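Local coordinates for protein DNA polymerase III subunit beta (Helicobacter pylori 26695, PDB 4S3I) that encircles DNA as a sliding ring and tethers DNA polymerases and other proteins to it, giving replication its processivity, at residues A[141-146]-A[365-370]. Sequence-based numbering, arbitrary orientation.
Sequences KKIAPV and AKISTL
Lys142 and Ile143 of helix 135-143 lie over Ile367 of segment 365-370 in the ring-forming fold of the DNA polymerase III beta subunit, a processivity factor. The contact joins two family regions, central and C-terminal, where strand 179-185 pairs antiparallel with 368-371 and carries one sheet across the boundary. The side chain of Ile367 points at the helix, and its CG1 branch crosses both Lys142 and Ile143 at an oblique angle: CG1 is 3.7 Å from Lys142 CB and equally 3.7 Å from Ile143 CG1. Further along that branch, Ile367 CD1 lies 3.9 Å from Lys142 CD, so CB and CD of the lysine give the isoleucine branch apolar contacts. Beyond CG that chain is fully extended (chi2 173°, chi3 175°), which carries the ammonium past the isoleucine to the backbone ahead of it. There Lys142 NZ donates to Ala365 O at 2.9 Å, with a C=O...N angle of 163°, nearly head-on to the carbonyl. Asp138 OD2, one helical turn earlier, forms a salt bridge with the same NZ and also accepts a hydrogen bond from Ala365 N, so one carboxylate oxygen serves both sides and is likely to orient the ammonium. A water bridges the two segments, accepting from Lys142 NZ at 3.1 Å and from Ile367 N at 3.0 Å.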
loop_
_atom_site.group_PDB
_atom_site.type_symbol
_atom_site.label_atom_id
_atom_site.label_comp_id
_atom_site.label_asym_id
_atom_site.label_seq_id
_atom_site.Cartn_x
_atom_site.Cartn_y
_atom_site.Cartn_z
ATOM N N LYS A 141 21.736 4.372 -0.215
ATOM C CA LYS A 141 20.339 4.741 0.025
ATOM C C LYS A 141 20.115 6.231 -0.245
ATOM O O LYS A 141 19.043 6.645 -0.701
ATOM C CB LYS A 141 19.936 4.392 1.459
ATOM C CG LYS A 141 18.452 4.545 1.742
ATOM C CD LYS A 141 18.179 4.686 3.240
ATOM C CE LYS A 141 16.683 4.850 3.511
ATOM N NZ LYS A 141 16.384 5.423 4.860
ATOM N N LYS A 142 21.133 7.043 0.016
ATOM C CA LYS A 142 20.972 8.489 -0.111
ATOM C C LYS A 142 21.025 8.924 -1.563
ATOM O O LYS A 142 20.402 9.905 -1.958
ATOM C CB LYS A 142 22.026 9.217 0.732
ATOM C CG LYS A 142 21.676 9.267 2.205
ATOM C CD LYS A 142 22.821 9.842 3.058
ATOM C CE LYS A 142 22.396 9.996 4.526
ATOM N NZ LYS A 142 23.588 10.265 5.388
ATOM N N ILE A 143 21.745 8.166 -2.369
ATOM C CA ILE A 143 21.988 8.557 -3.754
ATOM C C ILE A 143 20.991 7.918 -4.717
ATOM O O ILE A 143 20.679 8.472 -5.774
ATOM C CB ILE A 143 23.448 8.216 -4.132
ATOM C CG1 ILE A 143 24.395 9.098 -3.317
ATOM C CG2 ILE A 143 23.731 8.371 -5.625
ATOM C CD1 ILE A 143 25.873 8.867 -3.613
ATOM N N ALA A 144 20.478 6.752 -4.331
ATOM C CA ALA A 144 19.534 5.993 -5.169
ATOM C C ALA A 144 18.434 6.822 -5.858
ATOM O O ALA A 144 18.162 6.605 -7.045
ATOM C CB ALA A 144 18.909 4.841 -4.374
ATOM N N PRO A 145 17.791 7.763 -5.124
ATOM C CA PRO A 145 16.668 8.461 -5.766
ATOM C C PRO A 145 17.029 9.267 -7.006
ATOM O O PRO A 145 16.133 9.578 -7.782
ATOM C CB PRO A 145 16.179 9.412 -4.672
ATOM C CG PRO A 145 16.571 8.763 -3.396
ATOM C CD PRO A 145 17.873 8.082 -3.682
ATOM N N VAL A 146 18.293 9.624 -7.194
ATOM C CA VAL A 146 18.631 10.444 -8.356
ATOM C C VAL A 146 18.855 9.585 -9.592
ATOM O O VAL A 146 18.870 10.093 -10.714
ATOM C CB VAL A 146 19.847 11.358 -8.107
ATOM C CG1 VAL A 146 19.702 12.082 -6.754
ATOM C CG2 VAL A 146 21.136 10.559 -8.149
ATOM N N ALA A 365 27.670 8.372 5.562
ATOM C CA ALA A 365 28.143 9.054 4.370
ATOM C C ALA A 365 27.552 10.462 4.381
ATOM O O ALA A 365 26.396 10.634 4.772
ATOM C CB ALA A 365 27.697 8.318 3.134
ATOM N N LYS A 366 28.310 11.457 3.925
ATOM C CA LYS A 366 27.737 12.791 3.723
ATOM C C LYS A 366 27.606 13.085 2.242
ATOM O O LYS A 366 28.598 13.224 1.528
ATOM C CB LYS A 366 28.565 13.869 4.419
ATOM C CG LYS A 366 28.808 13.595 5.895
ATOM C CD LYS A 366 29.419 14.811 6.569
ATOM C CE LYS A 366 29.789 14.513 8.012
ATOM N NZ LYS A 366 30.509 15.695 8.588
ATOM N N ILE A 367 26.362 13.172 1.793
ATOM C CA ILE A 367 26.046 13.314 0.381
ATOM C C ILE A 367 25.836 14.795 0.068
ATOM O O ILE A 367 25.213 15.513 0.852
ATOM C CB ILE A 367 24.750 12.523 0.019
ATOM C CG1 ILE A 367 25.066 11.055 -0.296
ATOM C CG2 ILE A 367 24.064 13.120 -1.204
ATOM C CD1 ILE A 367 25.874 10.327 0.745
ATOM N N SER A 368 26.366 15.241 -1.067
ATOM C CA SER A 368 26.157 16.595 -1.557
ATOM C C SER A 368 25.422 16.446 -2.865
ATOM O O SER A 368 25.667 15.482 -3.597
ATOM C CB SER A 368 27.511 17.290 -1.803
ATOM O OG SER A 368 28.257 17.381 -0.607
ATOM N N THR A 369 24.521 17.376 -3.170
ATOM C CA THR A 369 23.815 17.325 -4.439
ATOM C C THR A 369 23.994 18.617 -5.232
ATOM O O THR A 369 23.777 19.725 -4.713
ATOM C CB THR A 369 22.312 17.046 -4.253
ATOM O OG1 THR A 369 22.118 15.833 -3.510
ATOM C CG2 THR A 369 21.631 16.923 -5.617
ATOM N N LEU A 370 24.391 18.469 -6.489
ATOM C CA LEU A 370 24.521 19.599 -7.399
ATOM C C LEU A 370 23.320 19.592 -8.342
ATOM O O LEU A 370 23.005 18.560 -8.933
ATOM C CB LEU A 370 25.827 19.489 -8.191
ATOM C CG LEU A 370 26.038 20.612 -9.208
ATOM C CD1 LEU A 370 26.490 21.893 -8.510
ATOM C CD2 LEU A 370 27.022 20.209 -10.303
HETATM O O HOH W 1 24.219 12.960 3.940
#